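PDB 3T9P: mandelate racemase/muconate lactonizing enzyme family protein from Roseovarius sp. TM1035, which probably catalyses a metal-dependent reaction that starts by removing a proton next to a substrate carboxylate, as in other enolase-superfamily members, though its own substrate is not established. Local coordinates for residues G132-Y137 against K330-S335; Q278-Y283 against S312-C317; T164-R169 against D198-L203; D149-F154 against P190-A195; L251-G256 against A273-Q278. One frame throughout, in Å; residues are numbered along the deposited sequence.

Contact 1. Residues G132-Y137 against K330-S335; sequences GPVRAY and KYLEFS
Parallel backbone pairing sets A136 beside L332 and Y137 beside E333. L332 N gives a bond to R135 O at 2.8 Å, Y137 N returns one to L332 O at 2.8 Å, and F334 N reaches Y137 O at 2.9 Å. The aromatic evidence centres on Y137. With chi1 at 68°, its ring hangs back over the 330-335 segment, turning an edge toward the face of Y331 (centroids 5.1 Å apart, planes at 75°). One face of the Y137 ring takes a CH-pi contact from E333 CA, 3.6 Å from the centroid. Among polar groups, R135 runs extended beside Y331, whose CD2 sits over one face of the guanidinium. A water accepting from R135 NH1 at 3.0 Å donates in turn to K330 O; the same NH1 forms a salt bridge with E201. Y137 OH is bonded to K167 NZ. Apolar contacts occupy the sheet face of A136 and L332, with A136 CB 3.9 Å from F334 CB. This pairing of the first and last barrel strands closes the (beta/alpha)7-beta barrel, with strand 165-169 flanking 132-139 and helix 313-322 packed on L332 and F334.

Contact 2. Residues Q278-Y283 against S312-C317; sequences QPDVMY and SLVTMC. With FMT (formic acid), chain E.
The carboxylate of D280 lies across V314, with OD1 3.9 Å from V314 CG2 and the two side chains crossing at about a right angle. The other flat group, the Y283 ring, has formate O2 at its edge and in its plane, where Y283 OH donates to that oxygen at 2.6 Å; the formate, probably from the crystallisation liquor, also binds K94 of the second subunit. Between the two segments the contact is carried by M282. Its chain bends at chi2 (25°), bringing CG to 3.9 Å from V314 CB and CE to 3.9 Å from C317 SG, while CE also touches L313 CB. V281 CG1 adds a contact with C317 CB at 4.0 Å. Both segments have capped helix starts. D280 OD1 accepts from Y283 N at 2.9 Å, plus a weak bond from M282 N, and S312 OG accepts weakly from V314 N. The two oxygens of D280 have separate partners: OD1 caps the helix, and OD2 is hydrogen-bonded to H307 ND1. An aspartate following the sixth barrel strand and paired with a histidine following the seventh is consistent with the Asp-His dyad of mandelate racemase relatives.

Contact 3. Residues T164-R169 against D198-L203; sequences TAFKWR and DGIEKL
Segments T164-R169 and D198-L203 run parallel, their strand axes 4.7 Å apart at 21°, with A165 opposite E201, F166 opposite K202 and K167 opposite L203. Four backbone bonds alternate in direction: E201 N to T164 O, F166 N to E201 O, L203 N to F166 O and, at the long end, W168 N to L203 O at 3.2 Å. That last carbonyl is shared in a second way, since K167 CA also approaches L203 O at 3.1 Å in a CA-H...O contact.

Side chains divide between the two faces of the sheet. On the face of A165, K167 and L203, L203 CB lies 3.6 Å from K167 CB, the two chains crossing at about a right angle, and L203 CD1 reaches back to 4.3 Å from A165 CB. On the other face, I200 CG2 touches F166 CD1 at 3.5 Å, arriving at the edge of the ring near its plane. W168 has chi1 at 63°, which swings the indole back across the neighbouring strand: W168 CE3 comes within 3.4 Å of L203 O, while W168 CH2 lies 3.7 Å from K202 CB. The lysine chain thus runs beside the indole, pointing the same way.

The contact is the strand pair of a beta-alpha-beta crossover through helix 184-196. Helices 147-161 and 184-196 pack on the face of F166 and W168. The opposite face looks into the barrel, where K167 NZ is hydrogen-bonded to Y137 OH and forms a salt bridge with E231. Strand 132-139 lies on the far side of 165-169.

Contact 4. Residues D149-F154 against P190-A195; sequences DEAERF and PTVSRA
Two neighbouring helices on the outer wall of the barrel, 147-161 and 184-196, meet here through A151, F154 and V192. Helices ringing a barrel of parallel strands in the (beta/alpha)7-beta fold run roughly parallel, and these segments do so at 22°, their axes 8.7 Å apart. Small residues permit the approach: A151 CB touches A195 CB at 3.7 Å, and the CA atoms of A151 and V192 are only 4.7 Å apart. V192 spreads its methyls along the other helix. With CG1 anti to the backbone N (chi1 174°), that methyl meets F154 CD2 at 3.5 Å, at the ring edge and near its plane, while CG2 rests 4.1 Å from E150 CB. The barrel side of this seam is closed by W168, which packs on both F154 and V192. Within helix 147-161 the polar part of E150 turns away from V192, its chain bending at chi2. E150 OE1 is bonded to S140 OG, and R153 reaches E337 through NH1. E150 OE2 stands above one face of the F154 ring, offset toward its rim, and forms a salt bridge with R153 NE at 2.6 Å, the oxygen only 5° out of the guanidinium plane.

Contact 5. Residues L251-G256 against A273-Q278; sequences LDVAGG and AVDIVQ
Hydrogen bonds run both ways between V253 and D275. D275 OD2 accepts from V253 N at 2.9 Å through its anti lone pair, at a nearly straight N-H...O angle of 163°, so that a carboxylate oxygen serves where a backbone carbonyl might be expected. In return V253 O takes two donors, D275 N at 2.7 Å and I276 N at 3.3 Å. Regular parallel pairing follows: G255 N donates to I276 O at 3.2 Å, and Q278 N gives G255 O a weak bond, its angle only 120°. The bridges A254 to I276 and G255 to V277 set the register.

These are adjacent strands of the barrel, joined through helix 262-270 in a beta-alpha-beta crossover, with strand 229-231 on the other side of 252-255.

Apolar contacts lie mainly on the face of A254 and I276, whose CB atoms are 3.8 Å apart. I276 CD1 reaches along the sheet to D252 CB at 3.5 Å, the two side chains crossing at about a right angle. Near G255, which has no side chain, the V274 methyl CG1 approaches the main chain of A254 and G255.

Charge is the remaining element. D252 OD1 and D275 OD2 are 4.1 Å apart with their carboxylate planes 55° from each other, a proximity that could raise the proton affinity of either group. D275 OD1 has a salt bridge with R246 NE, which should offset part of that repulsion. A273 O, close to V253 CG1, is buried without a polar partner in the model.

Overall arrangement
Contacts 1, 3 and 5 are strand pairings in one barrel sheet. Contacts 1 and 3 have centres 12 Å apart and touch directly, Y137 CB lying 3.5 Å from A165 CB. Contact 4 lies outside that wall, 10 Å from contact 3 between centres, where W168 CE2 meets V192 CB at 3.7 Å. Contact 2 follows contact 5 along the chain, shares Q278 with it and stands about 17 Å away, centre to centre; it reaches contact 1 where T315 packs on F334. K167 of contact 3, E333 of contact 1 and D280 of contact 2 come from barrel strands or the turns after them, as active-site residues do in this superfamily. The formate lies beside Y283 at the subunit boundary.

Contact 1. Residues G132-Y137 against K330-S335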
# COMPACT_ATOMS: atom_id res chain seq x y z
N GLY A 132 23.49 16.49 -18.94
CA GLY A 132 23.12 17.75 -19.52
C GLY A 132 22.12 18.50 -18.64
O GLY A 132 21.77 18.07 -17.51
N PRO A 133 21.61 19.62 -19.17
CA PRO A 133 20.69 20.43 -18.38
C PRO A 133 19.25 19.92 -18.41
O PRO A 133 18.79 19.20 -19.36
CB PRO A 133 20.74 21.82 -19.11
CG PRO A 133 20.97 21.41 -20.62
CD PRO A 133 22.09 20.34 -20.40
N VAL A 134 18.52 20.22 -17.31
CA VAL A 134 17.14 19.94 -17.21
C VAL A 134 16.40 21.27 -16.84
O VAL A 134 16.66 21.84 -15.75
CB VAL A 134 16.96 18.88 -16.12
CG1 VAL A 134 15.52 18.51 -15.98
CG2 VAL A 134 17.69 17.60 -16.52
N ARG A 135 15.48 21.75 -17.68
CA ARG A 135 14.65 22.90 -17.32
C ARG A 135 13.81 22.57 -16.08
O ARG A 135 13.20 21.49 -15.99
CB ARG A 135 13.60 23.21 -18.38
CG ARG A 135 12.91 24.59 -18.13
CD ARG A 135 11.66 24.63 -18.92
NE ARG A 135 10.98 25.90 -18.72
CZ ARG A 135 9.84 26.18 -19.30
NH1 ARG A 135 9.28 25.27 -20.10
NH2 ARG A 135 9.29 27.36 -19.08
N ALA A 136 13.73 23.50 -15.16
CA ALA A 136 12.99 23.23 -13.89
C ALA A 136 11.81 24.17 -13.77
O ALA A 136 11.88 25.35 -14.27
CB ALA A 136 13.96 23.50 -12.65
N TYR A 137 10.83 23.78 -12.97
CA TYR A 137 9.85 24.73 -12.52
C TYR A 137 10.06 24.91 -11.02
O TYR A 137 10.36 23.98 -10.33
CB TYR A 137 8.42 24.27 -12.86
CG TYR A 137 7.83 23.07 -12.16
CD1 TYR A 137 7.73 21.84 -12.83
CD2 TYR A 137 7.13 23.22 -10.94
CE1 TYR A 137 7.00 20.72 -12.23
CE2 TYR A 137 6.41 22.15 -10.35
CZ TYR A 137 6.39 20.91 -10.98
OH TYR A 137 5.65 19.93 -10.39
N LYS A 330 7.57 18.87 -19.56
CA LYS A 330 8.21 20.18 -19.81
C LYS A 330 9.34 20.54 -18.88
O LYS A 330 10.12 21.45 -19.14
CB LYS A 330 7.12 21.30 -19.83
CG LYS A 330 6.19 21.17 -21.02
CD LYS A 330 4.95 22.04 -20.79
CE LYS A 330 3.86 21.51 -21.61
NZ LYS A 330 2.94 22.58 -21.92
N TYR A 331 9.40 19.91 -17.73
CA TYR A 331 10.21 20.45 -16.69
C TYR A 331 10.31 19.55 -15.47
O TYR A 331 9.38 18.80 -15.14
CB TYR A 331 9.67 21.83 -16.24
CG TYR A 331 8.19 22.13 -16.41
CD1 TYR A 331 7.22 21.23 -16.03
CD2 TYR A 331 7.76 23.38 -17.02
CE1 TYR A 331 5.85 21.47 -16.24
CE2 TYR A 331 6.36 23.67 -17.23
CZ TYR A 331 5.44 22.73 -16.85
OH TYR A 331 4.10 22.97 -17.07
N LEU A 332 11.37 19.75 -14.73
CA LEU A 332 11.63 19.12 -13.46
C LEU A 332 10.93 19.88 -12.33
O LEU A 332 11.15 21.07 -12.19
CB LEU A 332 13.15 19.14 -13.22
CG LEU A 332 13.77 18.86 -11.82
CD1 LEU A 332 13.73 17.40 -11.53
CD2 LEU A 332 15.21 19.50 -11.62
N GLU A 333 10.17 19.20 -11.48
CA GLU A 333 9.72 19.86 -10.21
C GLU A 333 10.89 20.20 -9.30
O GLU A 333 11.67 19.30 -8.92
CB GLU A 333 8.76 18.94 -9.48
CG GLU A 333 8.24 19.73 -8.19
CD GLU A 333 7.06 19.12 -7.56
OE1 GLU A 333 6.79 17.90 -7.78
OE2 GLU A 333 6.43 19.84 -6.73
N PHE A 334 11.10 21.50 -9.00
CA PHE A 334 12.24 21.92 -8.10
C PHE A 334 11.72 22.65 -6.85
O PHE A 334 11.25 23.78 -6.95
CB PHE A 334 13.24 22.75 -8.91
CG PHE A 334 14.55 22.97 -8.18
CD1 PHE A 334 15.57 22.04 -8.25
CD2 PHE A 334 14.75 24.11 -7.40
CE1 PHE A 334 16.80 22.23 -7.54
CE2 PHE A 334 15.93 24.29 -6.66
CZ PHE A 334 16.98 23.36 -6.74
N SER A 335 11.79 22.03 -5.66
CA SER A 335 11.22 22.65 -4.50
C SER A 335 12.06 23.93 -4.19
O SER A 335 13.29 23.89 -4.14
CB SER A 335 11.32 21.66 -3.33
OG SER A 335 11.07 22.41 -2.14
O HOH W 1 10.15 22.73 -21.35

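Contact 2. Residues Q278-Y283 against S312-C317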
# COMPACT_ATOMS: atom_id res chain seq x y z
N GLN A 278 2.58 11.56 -13.24
CA GLN A 278 3.53 12.25 -12.34
C GLN A 278 3.96 11.29 -11.28
O GLN A 278 3.73 11.58 -10.12
CB GLN A 278 2.79 13.43 -11.64
CG GLN A 278 2.37 14.44 -12.66
CD GLN A 278 2.10 15.77 -12.07
OE1 GLN A 278 1.08 15.89 -11.38
NE2 GLN A 278 2.95 16.82 -12.39
N PRO A 279 4.57 10.13 -11.68
CA PRO A 279 5.06 9.21 -10.64
C PRO A 279 6.13 9.96 -9.82
O PRO A 279 6.77 10.92 -10.35
CB PRO A 279 5.78 8.08 -11.46
CG PRO A 279 6.22 8.76 -12.74
CD PRO A 279 5.04 9.76 -13.03
N ASP A 280 6.43 9.45 -8.65
CA ASP A 280 7.50 9.94 -7.83
C ASP A 280 8.45 8.79 -7.70
O ASP A 280 8.05 7.72 -7.25
CB ASP A 280 6.92 10.34 -6.42
CG ASP A 280 8.03 10.78 -5.41
OD1 ASP A 280 8.81 9.95 -4.97
OD2 ASP A 280 8.07 12.00 -5.09
N VAL A 281 9.73 9.01 -8.05
CA VAL A 281 10.70 7.88 -8.11
C VAL A 281 10.70 7.07 -6.76
O VAL A 281 10.76 5.80 -6.69
CB VAL A 281 12.11 8.42 -8.53
CG1 VAL A 281 13.21 7.30 -8.34
CG2 VAL A 281 12.06 8.83 -9.91
N MET A 282 10.72 7.83 -5.68
CA MET A 282 10.95 7.24 -4.33
C MET A 282 9.64 6.59 -3.84
O MET A 282 9.72 5.57 -3.20
CB MET A 282 11.31 8.33 -3.26
CG MET A 282 12.74 8.73 -3.26
SD MET A 282 13.80 8.55 -4.74
CE MET A 282 15.44 8.61 -3.95
N TYR A 283 8.44 7.15 -4.12
CA TYR A 283 7.22 6.44 -3.72
C TYR A 283 6.94 5.22 -4.60
O TYR A 283 6.16 4.31 -4.24
CB TYR A 283 5.99 7.38 -3.81
CG TYR A 283 6.01 8.56 -2.91
CD1 TYR A 283 6.55 8.47 -1.63
CD2 TYR A 283 5.39 9.78 -3.30
CE1 TYR A 283 6.52 9.59 -0.73
CE2 TYR A 283 5.32 10.87 -2.45
CZ TYR A 283 5.90 10.76 -1.16
OH TYR A 283 5.84 11.83 -0.34
N SER A 312 16.04 16.07 -1.09
CA SER A 312 16.76 14.85 -0.84
C SER A 312 17.26 14.29 -2.19
O SER A 312 17.26 15.02 -3.16
CB SER A 312 15.87 13.90 -0.11
OG SER A 312 14.90 13.34 -0.98
N LEU A 313 17.65 13.03 -2.28
CA LEU A 313 18.14 12.48 -3.54
C LEU A 313 17.00 12.43 -4.65
O LEU A 313 17.27 12.26 -5.85
CB LEU A 313 18.62 11.07 -3.24
CG LEU A 313 19.35 10.47 -4.45
CD1 LEU A 313 20.60 11.19 -4.71
CD2 LEU A 313 19.55 8.93 -4.29
N VAL A 314 15.76 12.42 -4.21
CA VAL A 314 14.63 12.31 -5.17
C VAL A 314 14.79 13.31 -6.35
O VAL A 314 14.47 13.01 -7.48
CB VAL A 314 13.25 12.39 -4.44
CG1 VAL A 314 13.00 13.81 -3.81
CG2 VAL A 314 12.05 12.00 -5.45
N THR A 315 15.23 14.53 -6.07
CA THR A 315 15.35 15.48 -7.14
C THR A 315 16.45 15.05 -8.16
O THR A 315 16.18 15.07 -9.39
CB THR A 315 15.48 16.96 -6.60
OG1 THR A 315 14.24 17.29 -5.93
CG2 THR A 315 15.70 18.07 -7.83
N MET A 316 17.59 14.65 -7.70
CA MET A 316 18.68 14.17 -8.62
C MET A 316 18.24 12.90 -9.37
O MET A 316 18.45 12.79 -10.58
CB MET A 316 19.99 13.89 -7.81
CG MET A 316 21.23 13.46 -8.75
SD MET A 316 21.46 14.71 -10.07
CE MET A 316 22.16 16.03 -9.10
N CYS A 317 17.51 11.99 -8.72
CA CYS A 317 17.04 10.77 -9.50
C CYS A 317 16.10 11.20 -10.63
O CYS A 317 16.15 10.64 -11.79
CB CYS A 317 16.29 9.82 -8.58
SG CYS A 317 17.32 9.02 -7.30
C FMT E . 5.78 15.11 -0.88
O1 FMT E . 5.34 15.90 0.03
O2 FMT E . 5.13 14.16 -1.35

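Contact 3. Residues T164-R169 against D198-L203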
# COMPACT_ATOMS: atom_id res chain seq x y z
N THR A 164 11.42 29.90 -15.49
CA THR A 164 10.37 30.44 -16.32
C THR A 164 9.10 29.60 -16.21
O THR A 164 8.17 29.71 -17.01
CB THR A 164 10.77 30.57 -17.84
OG1 THR A 164 11.23 29.30 -18.28
CG2 THR A 164 11.91 31.61 -18.10
N ALA A 165 9.00 28.81 -15.13
CA ALA A 165 7.79 28.06 -14.89
C ALA A 165 7.69 27.99 -13.33
O ALA A 165 8.73 27.88 -12.66
CB ALA A 165 7.93 26.61 -15.45
N PHE A 166 6.46 28.04 -12.83
CA PHE A 166 6.19 28.11 -11.36
C PHE A 166 4.93 27.35 -11.00
O PHE A 166 3.96 27.46 -11.69
CB PHE A 166 5.95 29.61 -10.98
CG PHE A 166 7.20 30.43 -11.08
CD1 PHE A 166 7.57 30.95 -12.32
CD2 PHE A 166 8.02 30.68 -9.93
CE1 PHE A 166 8.76 31.72 -12.43
CE2 PHE A 166 9.25 31.43 -10.03
CZ PHE A 166 9.63 31.92 -11.31
N LYS A 167 4.94 26.63 -9.87
CA LYS A 167 3.76 25.94 -9.39
C LYS A 167 3.49 26.40 -7.94
O LYS A 167 4.41 26.47 -7.16
CB LYS A 167 4.02 24.42 -9.33
CG LYS A 167 2.66 23.68 -8.90
CD LYS A 167 2.88 22.15 -9.20
CE LYS A 167 3.45 21.43 -7.98
NZ LYS A 167 3.57 19.98 -8.37
N TRP A 168 2.24 26.70 -7.67
CA TRP A 168 1.74 26.99 -6.33
C TRP A 168 0.44 26.22 -6.03
O TRP A 168 0.01 25.32 -6.80
CB TRP A 168 1.57 28.55 -6.21
CG TRP A 168 0.61 29.27 -7.06
CD1 TRP A 168 -0.62 29.77 -6.66
CD2 TRP A 168 0.73 29.61 -8.48
NE1 TRP A 168 -1.19 30.48 -7.70
CE2 TRP A 168 -0.38 30.39 -8.81
CE3 TRP A 168 1.76 29.44 -9.45
CZ2 TRP A 168 -0.59 30.88 -10.11
CZ3 TRP A 168 1.59 29.96 -10.71
CH2 TRP A 168 0.43 30.76 -11.02
N ARG A 169 -0.14 26.52 -4.85
CA ARG A 169 -1.22 25.68 -4.31
C ARG A 169 -2.54 26.36 -4.31
O ARG A 169 -2.62 27.58 -4.03
CB ARG A 169 -0.98 25.24 -2.86
CG ARG A 169 0.41 24.57 -2.63
CD ARG A 169 0.52 23.20 -3.26
NE ARG A 169 1.90 22.89 -3.63
CZ ARG A 169 2.32 21.74 -4.10
NH1 ARG A 169 3.60 21.63 -4.50
NH2 ARG A 169 1.48 20.68 -4.18
N ASP A 198 3.99 37.81 -18.49
CA ASP A 198 3.97 37.08 -19.76
C ASP A 198 5.20 36.24 -19.93
O ASP A 198 6.23 36.53 -19.33
CB ASP A 198 4.03 38.11 -20.92
CG ASP A 198 2.74 38.95 -21.06
OD1 ASP A 198 1.67 38.63 -20.45
OD2 ASP A 198 2.86 39.96 -21.82
N GLY A 199 5.10 35.20 -20.76
CA GLY A 199 6.29 34.43 -21.06
C GLY A 199 6.59 33.46 -19.93
O GLY A 199 7.69 32.90 -19.93
N ILE A 200 5.65 33.24 -18.99
CA ILE A 200 5.98 32.33 -17.83
C ILE A 200 4.95 31.21 -17.82
O ILE A 200 3.80 31.54 -17.88
CB ILE A 200 5.91 33.11 -16.51
CG1 ILE A 200 6.96 34.24 -16.56
CG2 ILE A 200 6.25 32.23 -15.26
CD1 ILE A 200 8.53 33.93 -16.43
N GLU A 201 5.34 29.92 -17.76
CA GLU A 201 4.37 28.82 -17.66
C GLU A 201 3.97 28.75 -16.16
O GLU A 201 4.82 29.00 -15.28
CB GLU A 201 5.00 27.50 -18.15
CG GLU A 201 4.88 27.50 -19.72
CD GLU A 201 5.78 26.54 -20.42
OE1 GLU A 201 6.90 26.30 -19.95
OE2 GLU A 201 5.39 26.02 -21.49
N LYS A 202 2.71 28.38 -15.93
CA LYS A 202 2.13 28.38 -14.57
C LYS A 202 1.44 27.07 -14.31
O LYS A 202 0.76 26.54 -15.18
CB LYS A 202 1.16 29.57 -14.48
CG LYS A 202 2.04 30.92 -14.61
CD LYS A 202 1.01 32.05 -14.80
CE LYS A 202 1.43 33.11 -15.77
NZ LYS A 202 0.40 32.95 -16.89
N LEU A 203 1.60 26.58 -13.07
CA LEU A 203 1.08 25.28 -12.72
C LEU A 203 0.44 25.53 -11.36
O LEU A 203 0.92 26.36 -10.56
CB LEU A 203 2.25 24.29 -12.51
CG LEU A 203 3.14 23.92 -13.69
CD1 LEU A 203 4.22 24.98 -13.99
CD2 LEU A 203 3.85 22.56 -13.48

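Contact 4. Residues D149-F154 against P190-A195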
# COMPACT_ATOMS: atom_id res chain seq x y z
N ASP A 149 2.91 37.36 -0.64
CA ASP A 149 4.16 36.76 -0.30
C ASP A 149 4.64 35.71 -1.32
O ASP A 149 5.80 35.65 -1.62
CB ASP A 149 4.13 36.20 1.10
CG ASP A 149 4.20 37.28 2.18
OD1 ASP A 149 4.39 38.44 1.86
OD2 ASP A 149 4.07 36.96 3.33
N GLU A 150 3.75 34.88 -1.81
CA GLU A 150 4.09 33.89 -2.83
C GLU A 150 4.53 34.59 -4.11
O GLU A 150 5.50 34.26 -4.67
CB GLU A 150 2.90 32.97 -3.11
CG GLU A 150 3.24 31.74 -3.94
CD GLU A 150 4.11 30.76 -3.18
OE1 GLU A 150 3.60 29.70 -2.76
OE2 GLU A 150 5.32 31.04 -3.00
N ALA A 151 3.83 35.64 -4.50
CA ALA A 151 4.20 36.41 -5.68
C ALA A 151 5.55 37.05 -5.58
O ALA A 151 6.34 36.95 -6.48
CB ALA A 151 3.18 37.46 -5.95
N GLU A 152 5.83 37.65 -4.43
CA GLU A 152 7.09 38.29 -4.24
C GLU A 152 8.24 37.32 -4.25
O GLU A 152 9.23 37.59 -4.88
CB GLU A 152 7.16 39.18 -2.98
CG GLU A 152 8.33 40.19 -3.05
CD GLU A 152 8.65 40.77 -4.50
OE1 GLU A 152 7.82 41.50 -5.09
OE2 GLU A 152 9.75 40.49 -5.05
N ARG A 153 8.11 36.18 -3.58
CA ARG A 153 9.27 35.31 -3.61
C ARG A 153 9.44 34.75 -5.02
O ARG A 153 10.57 34.54 -5.43
CB ARG A 153 9.26 34.26 -2.50
CG ARG A 153 8.25 33.15 -2.63
CD ARG A 153 8.55 32.08 -1.55
NE ARG A 153 7.51 31.03 -1.59
CZ ARG A 153 7.59 29.90 -0.91
NH1 ARG A 153 8.68 29.60 -0.19
NH2 ARG A 153 6.56 29.02 -0.97
N PHE A 154 8.35 34.50 -5.73
CA PHE A 154 8.40 33.97 -7.10
C PHE A 154 9.08 35.01 -8.03
O PHE A 154 9.95 34.64 -8.87
CB PHE A 154 7.01 33.67 -7.60
CG PHE A 154 6.49 32.28 -7.23
CD1 PHE A 154 7.26 31.39 -6.46
CD2 PHE A 154 5.25 31.87 -7.70
CE1 PHE A 154 6.77 30.11 -6.20
CE2 PHE A 154 4.71 30.57 -7.36
CZ PHE A 154 5.47 29.69 -6.62
N PRO A 190 -5.11 34.81 -9.58
CA PRO A 190 -4.75 36.05 -10.37
C PRO A 190 -3.58 36.81 -9.78
O PRO A 190 -2.71 37.31 -10.52
CB PRO A 190 -6.09 36.88 -10.42
CG PRO A 190 -6.88 36.49 -9.17
CD PRO A 190 -6.52 34.85 -9.13
N THR A 191 -3.45 36.83 -8.46
CA THR A 191 -2.31 37.58 -7.92
C THR A 191 -0.94 37.09 -8.33
O THR A 191 -0.04 37.90 -8.59
CB THR A 191 -2.42 37.66 -6.30
OG1 THR A 191 -3.68 38.24 -5.99
CG2 THR A 191 -1.30 38.40 -5.67
N VAL A 192 -0.70 35.79 -8.22
CA VAL A 192 0.62 35.24 -8.54
C VAL A 192 0.83 35.32 -10.09
O VAL A 192 1.91 35.74 -10.58
CB VAL A 192 0.75 33.77 -7.99
CG1 VAL A 192 2.06 33.13 -8.44
CG2 VAL A 192 0.73 33.82 -6.48
N SER A 193 -0.21 34.99 -10.82
CA SER A 193 -0.14 34.98 -12.27
C SER A 193 0.18 36.40 -12.85
O SER A 193 1.10 36.53 -13.69
CB SER A 193 -1.47 34.50 -12.84
OG SER A 193 -1.42 34.59 -14.27
N ARG A 194 -0.54 37.44 -12.37
CA ARG A 194 -0.23 38.80 -12.87
C ARG A 194 1.13 39.23 -12.38
O ARG A 194 1.82 39.84 -13.14
CB ARG A 194 -1.34 39.83 -12.55
CG ARG A 194 -2.81 39.44 -13.08
CD ARG A 194 -3.94 40.38 -12.53
NE ARG A 194 -3.82 41.70 -13.18
CZ ARG A 194 -3.10 42.74 -12.72
NH1 ARG A 194 -2.47 42.67 -11.55
NH2 ARG A 194 -3.04 43.88 -13.41
N ALA A 195 1.58 38.89 -11.16
CA ALA A 195 2.94 39.30 -10.76
C ALA A 195 3.96 38.64 -11.69
O ALA A 195 4.92 39.27 -12.08
CB ALA A 195 3.27 38.93 -9.30

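Contact 5. Residues L251-G256 against A273-Q278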
# COMPACT_ATOMS: atom_id res chain seq x y z
N LEU A 251 -7.04 22.94 -20.05
CA LEU A 251 -5.66 22.88 -19.55
C LEU A 251 -5.35 21.38 -19.31
O LEU A 251 -6.21 20.56 -19.45
CB LEU A 251 -5.42 23.77 -18.30
CG LEU A 251 -6.51 23.65 -17.24
CD1 LEU A 251 -6.59 22.23 -16.69
CD2 LEU A 251 -6.21 24.63 -16.05
N ASP A 252 -4.09 21.03 -19.00
CA ASP A 252 -3.64 19.63 -18.71
C ASP A 252 -3.95 19.33 -17.23
O ASP A 252 -3.56 20.08 -16.33
CB ASP A 252 -2.12 19.55 -18.97
CG ASP A 252 -1.73 19.65 -20.52
OD1 ASP A 252 -2.58 19.21 -21.38
OD2 ASP A 252 -0.58 20.11 -20.84
N VAL A 253 -4.70 18.27 -17.00
CA VAL A 253 -4.89 17.74 -15.67
C VAL A 253 -3.79 16.67 -15.50
O VAL A 253 -3.57 15.84 -16.43
CB VAL A 253 -6.30 17.20 -15.51
CG1 VAL A 253 -6.50 16.40 -14.15
CG2 VAL A 253 -7.31 18.35 -15.64
N ALA A 254 -3.02 16.78 -14.38
CA ALA A 254 -1.80 15.93 -14.16
C ALA A 254 -2.05 15.21 -12.81
O ALA A 254 -2.80 15.73 -11.93
CB ALA A 254 -0.60 16.74 -14.08
N GLY A 255 -1.44 14.04 -12.63
CA GLY A 255 -1.64 13.32 -11.41
C GLY A 255 -0.82 12.05 -11.34
O GLY A 255 -0.20 11.64 -12.36
N GLY A 256 -0.73 11.49 -10.13
CA GLY A 256 -0.14 10.15 -9.90
C GLY A 256 0.92 10.09 -8.80
O GLY A 256 1.48 9.06 -8.56
N ALA A 273 -7.99 9.39 -16.83
CA ALA A 273 -7.98 10.39 -15.78
C ALA A 273 -7.11 11.64 -16.00
O ALA A 273 -7.48 12.70 -15.62
CB ALA A 273 -7.71 9.78 -14.44
N VAL A 274 -5.95 11.47 -16.59
CA VAL A 274 -5.00 12.53 -16.70
C VAL A 274 -4.43 12.78 -18.10
O VAL A 274 -4.31 11.89 -18.87
CB VAL A 274 -3.84 12.28 -15.74
CG1 VAL A 274 -4.36 12.16 -14.31
CG2 VAL A 274 -3.13 11.03 -16.12
N ASP A 275 -4.07 14.01 -18.37
CA ASP A 275 -3.29 14.36 -19.53
C ASP A 275 -1.75 14.12 -19.35
O ASP A 275 -0.98 13.95 -20.35
CB ASP A 275 -3.48 15.82 -19.76
CG ASP A 275 -4.88 16.15 -20.13
OD1 ASP A 275 -5.34 15.63 -21.16
OD2 ASP A 275 -5.50 17.00 -19.46
N ILE A 276 -1.29 14.17 -18.06
CA ILE A 276 0.17 14.11 -17.75
C ILE A 276 0.37 13.23 -16.50
O ILE A 276 -0.37 13.40 -15.54
CB ILE A 276 0.72 15.49 -17.40
CG1 ILE A 276 0.60 16.48 -18.60
CG2 ILE A 276 2.15 15.38 -16.86
CD1 ILE A 276 0.93 17.89 -18.32
N VAL A 277 1.27 12.24 -16.55
CA VAL A 277 1.43 11.28 -15.39
C VAL A 277 2.62 11.79 -14.56
O VAL A 277 3.55 12.34 -15.14
CB VAL A 277 1.70 9.78 -15.79
CG1 VAL A 277 0.44 9.19 -16.64
CG2 VAL A 277 2.95 9.63 -16.54
N GLN A 278 2.58 11.56 -13.24
CA GLN A 278 3.53 12.25 -12.34
C GLN A 278 3.96 11.29 -11.28
O GLN A 278 3.73 11.58 -10.12
CB GLN A 278 2.79 13.43 -11.64
CG GLN A 278 2.37 14.44 -12.66
CD GLN A 278 2.10 15.77 -12.07
OE1 GLN A 278 1.08 15.89 -11.38
NE2 GLN A 278 2.95 16.82 -12.39